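Local coordinates for maltose/maltodextrin-binding protein (Thermus thermophilus, PDB 2GH9) that binds maltotriose in the cleft between its two lobes, probably as the periplasmic solute receptor of a maltodextrin uptake system, at residues 115-120 against 248-253; 121-126 against 226-231; 99-104 against 337-342; 62-67 against 333-338. All blocks are in the same frame, centred on the assembly; numbering follows the deposited sequence.

Contact 1 (115-120 against 248-253)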
loop_
_atom_site.group_PDB
_atom_site.type_symbol
_atom_site.label_atom_id
_atom_site.label_comp_id
_atom_site.label_asym_id
_atom_site.label_seq_id
_atom_site.Cartn_x
_atom_site.Cartn_y
_atom_site.Cartn_z
ATOM N N VAL A 115 -4.244 3.529 -2.609
ATOM C CA VAL A 115 -5.642 3.235 -2.873
ATOM C C VAL A 115 -6.291 4.366 -3.661
ATOM O O VAL A 115 -5.807 5.508 -3.716
ATOM C CB VAL A 115 -6.474 2.922 -1.566
ATOM C CG1 VAL A 115 -5.922 1.665 -0.896
ATOM C CG2 VAL A 115 -6.524 4.139 -0.606
ATOM N N ALA A 116 -7.390 4.005 -4.309
ATOM C CA ALA A 116 -8.193 4.920 -5.100
ATOM C C ALA A 116 -9.592 4.307 -5.305
ATOM O O ALA A 116 -9.830 3.131 -5.018
ATOM C CB ALA A 116 -7.556 5.170 -6.451
ATOM N N LEU A 117 -10.487 5.127 -5.832
ATOM C CA LEU A 117 -11.798 4.689 -6.233
ATOM C C LEU A 117 -11.645 3.997 -7.589
ATOM O O LEU A 117 -11.389 4.644 -8.610
ATOM C CB LEU A 117 -12.772 5.872 -6.313
ATOM C CG LEU A 117 -14.171 5.475 -6.803
ATOM C CD1 LEU A 117 -14.832 4.607 -5.743
ATOM C CD2 LEU A 117 -14.991 6.695 -7.136
ATOM N N ILE A 118 -11.771 2.672 -7.564
ATOM C CA ILE A 118 -11.732 1.868 -8.764
ATOM C C ILE A 118 -13.182 1.451 -9.052
ATOM O O ILE A 118 -13.845 0.821 -8.228
ATOM C CB ILE A 118 -10.807 0.664 -8.625
ATOM C CG1 ILE A 118 -9.449 1.096 -8.046
ATOM C CG2 ILE A 118 -10.616 -0.039 -10.001
ATOM C CD1 ILE A 118 -8.481 -0.100 -7.738
ATOM N N TYR A 119 -13.670 1.852 -10.218
ATOM C CA TYR A 119 -15.077 1.646 -10.589
ATOM C C TYR A 119 -15.193 0.780 -11.825
ATOM O O TYR A 119 -14.462 0.981 -12.796
ATOM C CB TYR A 119 -15.832 2.975 -10.825
ATOM C CG TYR A 119 -15.254 3.927 -11.834
ATOM C CD1 TYR A 119 -14.288 4.851 -11.461
ATOM C CD2 TYR A 119 -15.699 3.937 -13.167
ATOM C CE1 TYR A 119 -13.759 5.727 -12.347
ATOM C CE2 TYR A 119 -15.167 4.815 -14.075
ATOM C CZ TYR A 119 -14.194 5.714 -13.664
ATOM O OH TYR A 119 -13.622 6.609 -14.535
ATOM N N ASN A 120 -16.118 -0.178 -11.753
ATOM C CA ASN A 120 -16.427 -1.082 -12.848
ATOM C C ASN A 120 -17.375 -0.366 -13.807
ATOM O O ASN A 120 -18.517 -0.056 -13.454
ATOM C CB ASN A 120 -17.064 -2.377 -12.314
ATOM C CG ASN A 120 -17.318 -3.421 -13.413
ATOM O OD1 ASN A 120 -17.301 -3.096 -14.605
ATOM N ND2 ASN A 120 -17.561 -4.672 -13.003
ATOM N N GLY A 248 -12.201 2.070 -14.224
ATOM C CA GLY A 248 -11.602 3.390 -14.183
ATOM C C GLY A 248 -11.003 3.651 -12.802
ATOM O O GLY A 248 -11.372 3.021 -11.829
ATOM N N ILE A 249 -10.060 4.580 -12.757
ATOM C CA ILE A 249 -9.400 5.019 -11.537
ATOM C C ILE A 249 -9.747 6.484 -11.311
ATOM O O ILE A 249 -9.565 7.332 -12.211
ATOM C CB ILE A 249 -7.866 4.868 -11.678
ATOM C CG1 ILE A 249 -7.516 3.383 -11.838
ATOM C CG2 ILE A 249 -7.118 5.505 -10.462
ATOM C CD1 ILE A 249 -6.196 3.110 -12.516
ATOM N N ALA A 250 -10.225 6.779 -10.097
ATOM C CA ALA A 250 -10.598 8.132 -9.703
ATOM C C ALA A 250 -10.247 8.348 -8.222
ATOM O O ALA A 250 -10.115 7.380 -7.465
ATOM C CB ALA A 250 -12.087 8.351 -9.936
ATOM N N PRO A 251 -10.081 9.623 -7.807
ATOM C CA PRO A 251 -9.962 9.902 -6.381
ATOM C C PRO A 251 -11.252 9.506 -5.672
ATOM O O PRO A 251 -12.310 9.524 -6.267
ATOM C CB PRO A 251 -9.724 11.419 -6.293
ATOM C CG PRO A 251 -9.876 11.972 -7.681
ATOM C CD PRO A 251 -10.025 10.833 -8.651
ATOM N N PHE A 252 -11.141 9.128 -4.407
ATOM C CA PHE A 252 -12.313 8.863 -3.618
ATOM C C PHE A 252 -12.912 10.211 -3.242
ATOM O O PHE A 252 -12.178 11.139 -3.022
ATOM C CB PHE A 252 -11.979 8.047 -2.380
ATOM C CG PHE A 252 -13.192 7.428 -1.746
ATOM C CD1 PHE A 252 -13.714 6.229 -2.240
ATOM C CD2 PHE A 252 -13.858 8.077 -0.745
ATOM C CE1 PHE A 252 -14.848 5.679 -1.693
ATOM C CE2 PHE A 252 -14.996 7.522 -0.184
ATOM C CZ PHE A 252 -15.494 6.334 -0.662
ATOM N N PRO A 253 -14.249 10.334 -3.238
ATOM C CA PRO A 253 -14.856 11.576 -2.759
ATOM C C PRO A 253 -14.509 11.944 -1.316
ATOM O O PRO A 253 -14.266 11.076 -0.474
ATOM C CB PRO A 253 -16.367 11.343 -2.907
ATOM C CG PRO A 253 -16.560 9.927 -3.231
ATOM C CD PRO A 253 -15.258 9.399 -3.771
HETATM O O HOH W 1 -11.565 8.542 -13.501
#
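L117 facing A250 and Y119 facing G248 are the hydrogen-bonded pairs of an antiparallel strand pairing at one margin of the smaller mixed sheet, with I118 and I249 as the non-hydrogen-bonded pair between them. The axes of 116-120 and 248-250 approach to 4.8 Å. At the Y119 end the bonding is regular: G248 N reaches Y119 O at 2.9 Å, and Y119 N returns to G248 O. At the other end L117 N meets A250 O at 2.8 Å, but the angle at hydrogen falls to 137°, just where the chain leaves the strand at P251. With CG set between the backbone N and the carbonyl carbon (chi1 56°), the ring of Y119 lies over the partner strand, and G248 CA makes a CH-pi contact 3.7 Å from its centroid. A CB on residue 248 would collide with Y119 CZ, so glycine suits this close approach. A250 CB touches the ring edge, 3.9 Å from Y119 CE1, while a water in the ring plane joins Y119 OH to I249 O. Beyond them, L117 CD1 lies 4.0 Å from F252 CD1, the two side chains crossing at about a right angle. Backbone bonds from A116, I118 and N120 to strand 227-232 make 116-120 an inner strand; F252 meets F134, F149 and F162, and I249 packs on helix 320-326.

Contact 2 (121-126 against 226-231)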
loop_
_atom_site.group_PDB
_atom_site.type_symbol
_atom_site.label_atom_id
_atom_site.label_comp_id
_atom_site.label_asym_id
_atom_site.label_seq_id
_atom_site.Cartn_x
_atom_site.Cartn_y
_atom_site.Cartn_z
ATOM N N LYS A 121 -16.884 -0.130 -15.019
ATOM C CA LYS A 121 -17.587 0.643 -16.060
ATOM C C LYS A 121 -18.862 0.016 -16.656
ATOM O O LYS A 121 -19.579 0.655 -17.425
ATOM C CB LYS A 121 -16.597 1.009 -17.177
ATOM C CG LYS A 121 -15.618 2.092 -16.784
ATOM C CD LYS A 121 -14.569 2.309 -17.833
ATOM C CE LYS A 121 -13.879 3.648 -17.665
ATOM N NZ LYS A 121 -12.829 3.848 -18.670
ATOM N N LYS A 122 -19.133 -1.229 -16.303
ATOM C CA LYS A 122 -20.414 -1.868 -16.551
ATOM C C LYS A 122 -21.537 -1.269 -15.672
ATOM O O LYS A 122 -22.698 -1.213 -16.078
ATOM C CB LYS A 122 -20.231 -3.360 -16.295
ATOM C CG LYS A 122 -21.437 -4.172 -15.902
ATOM C CD LYS A 122 -21.001 -5.605 -15.754
ATOM C CE LYS A 122 -21.672 -6.299 -14.620
ATOM N NZ LYS A 122 -20.749 -7.309 -14.017
ATOM N N TYR A 123 -21.177 -0.835 -14.463
ATOM C CA TYR A 123 -22.100 -0.173 -13.554
ATOM C C TYR A 123 -21.958 1.353 -13.562
ATOM O O TYR A 123 -22.935 2.074 -13.343
ATOM C CB TYR A 123 -21.848 -0.652 -12.145
ATOM C CG TYR A 123 -22.071 -2.125 -11.925
ATOM C CD1 TYR A 123 -23.357 -2.628 -11.729
ATOM C CD2 TYR A 123 -21.002 -3.014 -11.868
ATOM C CE1 TYR A 123 -23.581 -3.969 -11.495
ATOM C CE2 TYR A 123 -21.215 -4.376 -11.628
ATOM C CZ TYR A 123 -22.520 -4.848 -11.444
ATOM O OH TYR A 123 -22.774 -6.179 -11.192
ATOM N N VAL A 124 -20.734 1.835 -13.778
ATOM C CA VAL A 124 -20.417 3.243 -13.620
ATOM C C VAL A 124 -19.637 3.739 -14.818
ATOM O O VAL A 124 -18.423 3.510 -14.909
ATOM C CB VAL A 124 -19.581 3.505 -12.311
ATOM C CG1 VAL A 124 -19.335 4.980 -12.139
ATOM C CG2 VAL A 124 -20.290 2.929 -11.091
ATOM N N LYS A 125 -20.319 4.443 -15.725
ATOM C CA LYS A 125 -19.672 4.937 -16.936
ATOM C C LYS A 125 -18.684 6.072 -16.656
ATOM O O LYS A 125 -17.592 6.098 -17.218
ATOM C CB LYS A 125 -20.711 5.370 -17.989
ATOM C CG LYS A 125 -21.601 4.232 -18.526
ATOM C CD LYS A 125 -20.790 3.038 -19.071
ATOM C CE LYS A 125 -21.659 1.793 -19.324
ATOM N NZ LYS A 125 -22.431 1.307 -18.120
ATOM N N GLU A 126 -19.070 7.001 -15.785
ATOM C CA GLU A 126 -18.198 8.120 -15.407
ATOM C C GLU A 126 -18.107 8.260 -13.889
ATOM O O GLU A 126 -19.081 8.008 -13.194
ATOM C CB GLU A 126 -18.705 9.420 -16.023
ATOM C CG GLU A 126 -18.845 9.347 -17.523
ATOM C CD GLU A 126 -18.136 10.451 -18.253
ATOM O OE1 GLU A 126 -17.983 11.565 -17.686
ATOM O OE2 GLU A 126 -17.739 10.200 -19.418
ATOM N N ALA A 226 -19.765 -8.351 -9.433
ATOM C CA ALA A 226 -20.931 -8.039 -8.604
ATOM C C ALA A 226 -20.851 -6.656 -7.894
ATOM O O ALA A 226 -21.799 -6.264 -7.192
ATOM C CB ALA A 226 -21.149 -9.146 -7.586
ATOM N N LEU A 227 -19.746 -5.923 -8.096
ATOM C CA LEU A 227 -19.446 -4.714 -7.313
ATOM C C LEU A 227 -19.094 -3.494 -8.161
ATOM O O LEU A 227 -18.113 -3.486 -8.916
ATOM C CB LEU A 227 -18.341 -4.999 -6.297
ATOM C CG LEU A 227 -17.864 -3.829 -5.409
ATOM C CD1 LEU A 227 -18.966 -3.278 -4.516
ATOM C CD2 LEU A 227 -16.655 -4.265 -4.600
ATOM N N ALA A 228 -19.906 -2.452 -8.005
ATOM C CA ALA A 228 -19.781 -1.237 -8.772
ATOM C C ALA A 228 -18.470 -0.483 -8.513
ATOM O O ALA A 228 -17.777 -0.082 -9.445
ATOM C CB ALA A 228 -20.986 -0.307 -8.453
ATOM N N MET A 229 -18.175 -0.280 -7.235
ATOM C CA MET A 229 -17.048 0.545 -6.798
ATOM C C MET A 229 -16.301 -0.115 -5.638
ATOM O O MET A 229 -16.903 -0.682 -4.728
ATOM C CB MET A 229 -17.543 1.943 -6.390
ATOM C CG MET A 229 -17.983 2.788 -7.564
ATOM S SD MET A 229 -18.822 4.359 -7.251
ATOM C CE MET A 229 -20.426 3.791 -6.654
ATOM N N ILE A 230 -14.972 -0.042 -5.688
ATOM C CA ILE A 230 -14.128 -0.488 -4.594
ATOM C C ILE A 230 -13.076 0.585 -4.281
ATOM O O ILE A 230 -12.655 1.315 -5.148
ATOM C CB ILE A 230 -13.438 -1.844 -4.943
ATOM C CG1 ILE A 230 -12.875 -2.522 -3.695
ATOM C CG2 ILE A 230 -12.384 -1.653 -6.054
ATOM C CD1 ILE A 230 -12.219 -3.916 -3.972
ATOM N N LEU A 231 -12.680 0.667 -3.031
ATOM C CA LEU A 231 -11.520 1.427 -2.620
ATOM C C LEU A 231 -10.388 0.393 -2.534
ATOM O O LEU A 231 -10.369 -0.452 -1.635
ATOM C CB LEU A 231 -11.767 2.105 -1.276
ATOM C CG LEU A 231 -10.655 3.008 -0.742
ATOM C CD1 LEU A 231 -10.330 4.200 -1.676
ATOM C CD2 LEU A 231 -10.985 3.500 0.657
#
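Y123 and A228 form the centre of this contact, which consists of van der Waals packing between the two segments. Y123 CB rests 3.8 Å from A228 CB, and further along the same side chain CD2 comes equally near A228 CA. The ring continues along the backbone: CE2 approaches L227 N obliquely, and OH ends 3.7 Å from A226 CA. Y123 CG stands anti to its own carbonyl carbon (chi1 -62°), a setting that lays the ring along residues 226-228. V124 adds a second, smaller patch, its CG2 lying 4.2 Å from both A228 CB and M229 CG. One step outward, the phenol is held by a hydrogen bond from Y123 OH to G225 O, an acceptor that K122 NZ shares, and K122 CG lies over one ring face toward the rim, 4.2 Å above the plane. A phenylalanine in place of Y123 would probably keep the packing on A228 but leave G225 O without the phenol bond and the ring end less firmly placed. The segment 121-126 has helical backbone angles at 121-123. A228, where the chain turns a corner, bonds through its backbone to N120 and F147. The contact therefore joins the loop after strand 116-120 to the corner of the chain at A228 in strand 227-232, with L137 and L141 of helix 131-141 packed against V124 and A228 respectively.

Contact 3 (99-104 against 337-342); sequences FTFGGR and NIPEMG
The F101 ring and the N337 amide are turned 72° apart, with the amide at the ring's edge: N337 OD1 lies near the ring plane, 3.9 Å from F101 CD1. P339 CD approaches the ring obliquely, 3.7 Å from F101 CZ, and V67 and A71 of helix 67-72 touch the F101 side chain. F101 CG is anti to the backbone N (chi1 -165°), which sets the ring beside N337 and P339. The amide itself is directed by its other branch. N337 ND2 donates to T100 O at 3.0 Å with an angle of 153° at hydrogen; the acceptor sits in the amide plane, whereas the donor stands well above the plane of the T100 carbonyl. The same nitrogen also bonds A98 O, so one amide group ties together the end of helix 93-98 and the short strand that follows. That strand, 100-101, turns back into 104-113 through a type I' beta turn from F101 to R104, a two-residue hairpin closed by F101 N to R104 O at 2.8 Å. G102 and G103 occupy the turn with positive phi, a conformation that favours glycine. With an alanine here instead of N337, T100 O and A98 O would probably lose their shared side-chain donor and the F101 ring its polar neighbour. On the facing side, a type I turn from I338 to M341, with M341 N bonded to I338 O at 3.1 Å, leads into helix 341-357.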
loop_
_atom_site.group_PDB
_atom_site.type_symbol
_atom_site.label_atom_id
_atom_site.label_comp_id
_atom_site.label_asym_id
_atom_site.label_seq_id
_atom_site.Cartn_x
_atom_site.Cartn_y
_atom_site.Cartn_z
ATOM N N PHE A 99 13.047 4.645 0.857
ATOM C CA PHE A 99 13.947 3.534 1.155
ATOM C C PHE A 99 15.284 3.944 1.746
ATOM O O PHE A 99 16.198 3.117 1.841
ATOM C CB PHE A 99 14.125 2.653 -0.091
ATOM C CG PHE A 99 13.092 1.590 -0.178
ATOM C CD1 PHE A 99 13.319 0.345 0.370
ATOM C CD2 PHE A 99 11.838 1.865 -0.728
ATOM C CE1 PHE A 99 12.333 -0.623 0.337
ATOM C CE2 PHE A 99 10.846 0.900 -0.757
ATOM C CZ PHE A 99 11.084 -0.332 -0.232
ATOM N N THR A 100 15.375 5.210 2.166
ATOM C CA THR A 100 16.556 5.743 2.858
ATOM C C THR A 100 16.301 5.792 4.371
ATOM O O THR A 100 15.274 6.309 4.840
ATOM C CB THR A 100 16.951 7.112 2.297
ATOM O OG1 THR A 100 17.302 6.966 0.916
ATOM C CG2 THR A 100 18.143 7.730 3.064
ATOM N N PHE A 101 17.219 5.184 5.113
ATOM C CA PHE A 101 17.183 5.161 6.570
ATOM C C PHE A 101 18.609 5.193 7.148
ATOM O O PHE A 101 19.497 4.470 6.695
ATOM C CB PHE A 101 16.440 3.932 7.070
ATOM C CG PHE A 101 16.057 4.017 8.521
ATOM C CD1 PHE A 101 15.029 4.867 8.925
ATOM C CD2 PHE A 101 16.747 3.281 9.484
ATOM C CE1 PHE A 101 14.680 4.969 10.256
ATOM C CE2 PHE A 101 16.403 3.365 10.820
ATOM C CZ PHE A 101 15.364 4.203 11.211
ATOM N N GLY A 102 18.819 6.032 8.153
ATOM C CA GLY A 102 20.159 6.234 8.708
ATOM C C GLY A 102 21.103 6.863 7.693
ATOM O O GLY A 102 22.316 6.624 7.730
ATOM N N GLY A 103 20.547 7.662 6.783
ATOM C CA GLY A 103 21.318 8.243 5.683
ATOM C C GLY A 103 21.758 7.278 4.586
ATOM O O GLY A 103 22.557 7.646 3.716
ATOM N N ARG A 104 21.235 6.054 4.604
ATOM C CA ARG A 104 21.614 5.056 3.621
ATOM C C ARG A 104 20.416 4.507 2.868
ATOM O O ARG A 104 19.313 4.394 3.417
ATOM C CB ARG A 104 22.316 3.902 4.313
ATOM C CG ARG A 104 23.550 4.333 5.079
ATOM C CD ARG A 104 24.366 3.143 5.430
ATOM N NE ARG A 104 25.280 3.437 6.522
ATOM C CZ ARG A 104 26.212 2.593 6.956
ATOM N NH1 ARG A 104 26.356 1.391 6.382
ATOM N NH2 ARG A 104 26.999 2.956 7.971
ATOM N N ASN A 337 8.417 5.933 7.283
ATOM C CA ASN A 337 9.239 4.742 7.264
ATOM C C ASN A 337 9.969 4.506 8.587
ATOM O O ASN A 337 10.758 3.595 8.684
ATOM C CB ASN A 337 10.199 4.761 6.065
ATOM C CG ASN A 337 11.514 5.498 6.334
ATOM O OD1 ASN A 337 11.699 6.166 7.356
ATOM N ND2 ASN A 337 12.437 5.368 5.389
ATOM N N ILE A 338 9.662 5.307 9.598
ATOM C CA ILE A 338 10.344 5.199 10.913
ATOM C C ILE A 338 9.942 3.943 11.677
ATOM O O ILE A 338 8.848 3.392 11.466
ATOM C CB ILE A 338 10.130 6.463 11.791
ATOM C CG1 ILE A 338 8.640 6.746 12.053
ATOM C CG2 ILE A 338 10.796 7.655 11.139
ATOM C CD1 ILE A 338 8.400 7.812 13.102
ATOM N N PRO A 339 10.823 3.463 12.575
ATOM C CA PRO A 339 10.543 2.206 13.258
ATOM C C PRO A 339 9.206 2.156 13.988
ATOM O O PRO A 339 8.570 1.105 14.041
ATOM C CB PRO A 339 11.705 2.087 14.251
ATOM C CG PRO A 339 12.794 2.851 13.620
ATOM C CD PRO A 339 12.134 4.010 12.963
ATOM N N GLU A 340 8.805 3.298 14.535
ATOM C CA GLU A 340 7.603 3.434 15.345
ATOM C C GLU A 340 6.299 3.194 14.572
ATOM O O GLU A 340 5.284 2.818 15.155
ATOM C CB GLU A 340 7.588 4.837 15.971
ATOM C CG GLU A 340 8.702 5.054 17.014
ATOM C CD GLU A 340 10.023 5.579 16.443
ATOM O OE1 GLU A 340 10.154 5.787 15.217
ATOM O OE2 GLU A 340 10.949 5.793 17.253
ATOM N N MET A 341 6.330 3.393 13.255
ATOM C CA MET A 341 5.161 3.095 12.418
ATOM C C MET A 341 4.625 1.671 12.670
ATOM O O MET A 341 3.413 1.464 12.700
ATOM C CB MET A 341 5.503 3.305 10.925
ATOM C CG MET A 341 4.310 3.557 10.041
ATOM S SD MET A 341 3.153 4.814 10.634
ATOM C CE MET A 341 1.690 3.831 10.959
ATOM N N GLY A 342 5.517 0.701 12.873
ATOM C CA GLY A 342 5.116 -0.683 13.171
ATOM C C GLY A 342 4.220 -0.837 14.402
ATOM O O GLY A 342 3.380 -1.746 14.468
#

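Contact 4 (62-67 against 333-338). With GLC (alpha-D-glucopyranose), chain B.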
loop_
_atom_site.group_PDB
_atom_site.type_symbol
_atom_site.label_atom_id
_atom_site.label_comp_id
_atom_site.label_asym_id
_atom_site.label_seq_id
_atom_site.Cartn_x
_atom_site.Cartn_y
_atom_site.Cartn_z
ATOM N N VAL A 62 8.890 -5.279 -0.532
ATOM C CA VAL A 62 8.365 -4.795 0.737
ATOM C C VAL A 62 7.876 -3.359 0.591
ATOM O O VAL A 62 8.440 -2.592 -0.182
ATOM C CB VAL A 62 9.443 -4.828 1.885
ATOM C CG1 VAL A 62 9.949 -6.267 2.135
ATOM C CG2 VAL A 62 10.626 -3.806 1.604
ATOM N N PRO A 63 6.846 -2.975 1.375
ATOM C CA PRO A 63 6.426 -1.580 1.420
ATOM C C PRO A 63 7.416 -0.802 2.266
ATOM O O PRO A 63 7.992 -1.341 3.213
ATOM C CB PRO A 63 5.053 -1.641 2.111
ATOM C CG PRO A 63 5.177 -2.816 3.009
ATOM C CD PRO A 63 6.054 -3.811 2.285
ATOM N N HIS A 64 7.622 0.449 1.916
ATOM C CA HIS A 64 8.629 1.269 2.585
ATOM C C HIS A 64 8.399 1.576 4.056
ATOM O O HIS A 64 9.343 1.939 4.753
ATOM C CB HIS A 64 8.848 2.555 1.818
ATOM C CG HIS A 64 7.809 3.611 2.052
ATOM N ND1 HIS A 64 6.736 3.799 1.207
ATOM C CD2 HIS A 64 7.721 4.582 2.998
ATOM C CE1 HIS A 64 6.030 4.839 1.627
ATOM N NE2 HIS A 64 6.599 5.326 2.719
ATOM N N ASP A 65 7.163 1.432 4.547
ATOM C CA ASP A 65 6.931 1.690 5.973
ATOM C C ASP A 65 7.680 0.684 6.858
ATOM O O ASP A 65 7.978 0.974 8.016
ATOM C CB ASP A 65 5.432 1.780 6.307
ATOM C CG ASP A 65 4.705 0.497 6.090
ATOM O OD1 ASP A 65 4.583 0.047 4.902
ATOM O OD2 ASP A 65 4.236 -0.055 7.111
ATOM N N TRP A 66 8.016 -0.478 6.304
ATOM C CA TRP A 66 8.786 -1.502 7.014
ATOM C C TRP A 66 10.298 -1.192 7.190
ATOM O O TRP A 66 10.967 -1.892 7.955
ATOM C CB TRP A 66 8.709 -2.818 6.254
ATOM C CG TRP A 66 7.377 -3.454 6.157
ATOM C CD1 TRP A 66 6.183 -2.973 6.637
ATOM C CD2 TRP A 66 7.084 -4.698 5.523
ATOM N NE1 TRP A 66 5.177 -3.854 6.350
ATOM C CE2 TRP A 66 5.700 -4.927 5.672
ATOM C CE3 TRP A 66 7.859 -5.656 4.856
ATOM C CZ2 TRP A 66 5.070 -6.061 5.158
ATOM C CZ3 TRP A 66 7.235 -6.785 4.340
ATOM C CH2 TRP A 66 5.853 -6.986 4.504
ATOM N N VAL A 67 10.814 -0.168 6.503
ATOM C CA VAL A 67 12.271 0.037 6.356
ATOM C C VAL A 67 12.995 0.346 7.674
ATOM O O VAL A 67 13.986 -0.336 8.010
ATOM C CB VAL A 67 12.610 1.073 5.233
ATOM C CG1 VAL A 67 14.061 1.605 5.325
ATOM C CG2 VAL A 67 12.384 0.432 3.868
ATOM N N ALA A 333 -0.021 11.438 0.938
ATOM C CA ALA A 333 1.203 11.614 1.709
ATOM C C ALA A 333 1.907 10.266 1.816
ATOM O O ALA A 333 1.245 9.261 2.073
ATOM C CB ALA A 333 0.874 12.132 3.088
ATOM N N PRO A 334 3.254 10.235 1.667
ATOM C CA PRO A 334 3.948 8.968 1.896
ATOM C C PRO A 334 3.786 8.469 3.325
ATOM O O PRO A 334 3.842 9.264 4.274
ATOM C CB PRO A 334 5.436 9.284 1.627
ATOM C CG PRO A 334 5.488 10.601 0.997
ATOM C CD PRO A 334 4.187 11.325 1.328
ATOM N N MET A 335 3.601 7.163 3.479
ATOM C CA MET A 335 3.723 6.536 4.772
ATOM C C MET A 335 5.058 6.929 5.430
ATOM O O MET A 335 6.073 7.097 4.739
ATOM C CB MET A 335 3.670 5.016 4.643
ATOM C CG MET A 335 2.292 4.490 4.417
ATOM S SD MET A 335 2.225 2.738 4.448
ATOM C CE MET A 335 3.077 2.293 2.918
ATOM N N PRO A 336 5.064 7.046 6.776
ATOM C CA PRO A 336 6.334 7.164 7.456
ATOM C C PRO A 336 7.091 5.845 7.367
ATOM O O PRO A 336 6.466 4.759 7.397
ATOM C CB PRO A 336 5.944 7.418 8.923
ATOM C CG PRO A 336 4.515 7.770 8.920
ATOM C CD PRO A 336 3.944 7.031 7.723
ATOM N N ASN A 337 8.417 5.933 7.283
ATOM C CA ASN A 337 9.239 4.742 7.264
ATOM C C ASN A 337 9.969 4.506 8.587
ATOM O O ASN A 337 10.758 3.595 8.684
ATOM C CB ASN A 337 10.199 4.761 6.065
ATOM C CG ASN A 337 11.514 5.498 6.334
ATOM O OD1 ASN A 337 11.699 6.166 7.356
ATOM N ND2 ASN A 337 12.437 5.368 5.389
ATOM N N ILE A 338 9.662 5.307 9.598
ATOM C CA ILE A 338 10.344 5.199 10.913
ATOM C C ILE A 338 9.942 3.943 11.677
ATOM O O ILE A 338 8.848 3.392 11.466
ATOM C CB ILE A 338 10.130 6.463 11.791
ATOM C CG1 ILE A 338 8.640 6.746 12.053
ATOM C CG2 ILE A 338 10.796 7.655 11.139
ATOM C CD1 ILE A 338 8.400 7.812 13.102
HETATM C C1 GLC B . 0.113 -1.206 4.858
HETATM C C2 GLC B . 1.520 -1.217 5.427
HETATM C C3 GLC B . 1.690 -2.377 6.395
HETATM C C4 GLC B . 0.590 -2.317 7.448
HETATM C C5 GLC B . -0.813 -2.269 6.825
HETATM C C6 GLC B . -1.935 -2.078 7.855
HETATM O O2 GLC B . 2.489 -1.309 4.367
HETATM O O3 GLC B . 2.970 -2.306 7.016
HETATM O O4 GLC B . 0.733 -3.461 8.289
HETATM O O5 GLC B . -0.883 -1.180 5.900
HETATM O O6 GLC B . -3.175 -2.507 7.282
HETATM O O HOH W 2 9.335 0.759 10.100
#
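H64 and D65 pack tightly against M335, P336 and N337, whereas the contact loosens at exposed P334 and toward V67 and I338. In the tight part N337 CB lies 3.2 Å from H64 O, and H64 NE2 donates to M335 O at 2.7 Å; the acceptor lies in the ring plane, but the donor stands 36° above the plane of the carbonyl. On the other side ND1 of H64 accepts from V268 N, so both ring nitrogens are engaged and the ring's rotation is fixed. D65 CB lies 3.3 Å from P336 O, which is buried without a hydrogen-bond partner; D65 CA offers it a CA-H...O contact. M335 bends at its thioether, bringing CE to 3.4 Å from D65 OD1 and close to the sugar. At a chi1 of 65° D65 CG is flanked by its own N and C, and the carboxylate faces a glucose unit of the bound maltotriose. There it takes neighbouring hydroxyls in a bidentate grip: GLC O2 donates to D65 OD1 at 2.6 Å, and GLC O3 to D65 OD2 at the same distance. W66 NE1 donates to GLC O3 at 2.8 Å from the indole edge, so O3 is held by both side chains. P63, D65, W66 and M335 thus form part of the maltotriose pocket. On the looser side, P334 CB only grazes H64 NE2, and V67 CG1 comes no nearer than 4.1 Å to N337 ND2. Strands 58-63 and 333-334 both pair with strand 265-273, helix 67-72 starts at the end of 62-67, and W345 of helix 341-357 touches M335.

The contacts fall into two groups. Contacts 1 and 2, with centres 9 Å apart, share the four-stranded sheet, in which strands 116-120 and 227-232 are neighbours. Contacts 3 and 4, with centres 7 Å apart, share N337 and I338, and both reach the larger sheet, through strands 58-63, 100-101 and 333-334. Contacts 1 and 3 lie about 30 Å apart between centres, on opposite sides of the chain's centre. Along the chain contact 2 is nested within the loop closed by contact 1, and both within the loops closed by contacts 3 and 4. This fits a two-lobed binding protein whose chain passes between lobes, with contact 4 lining the sugar pocket.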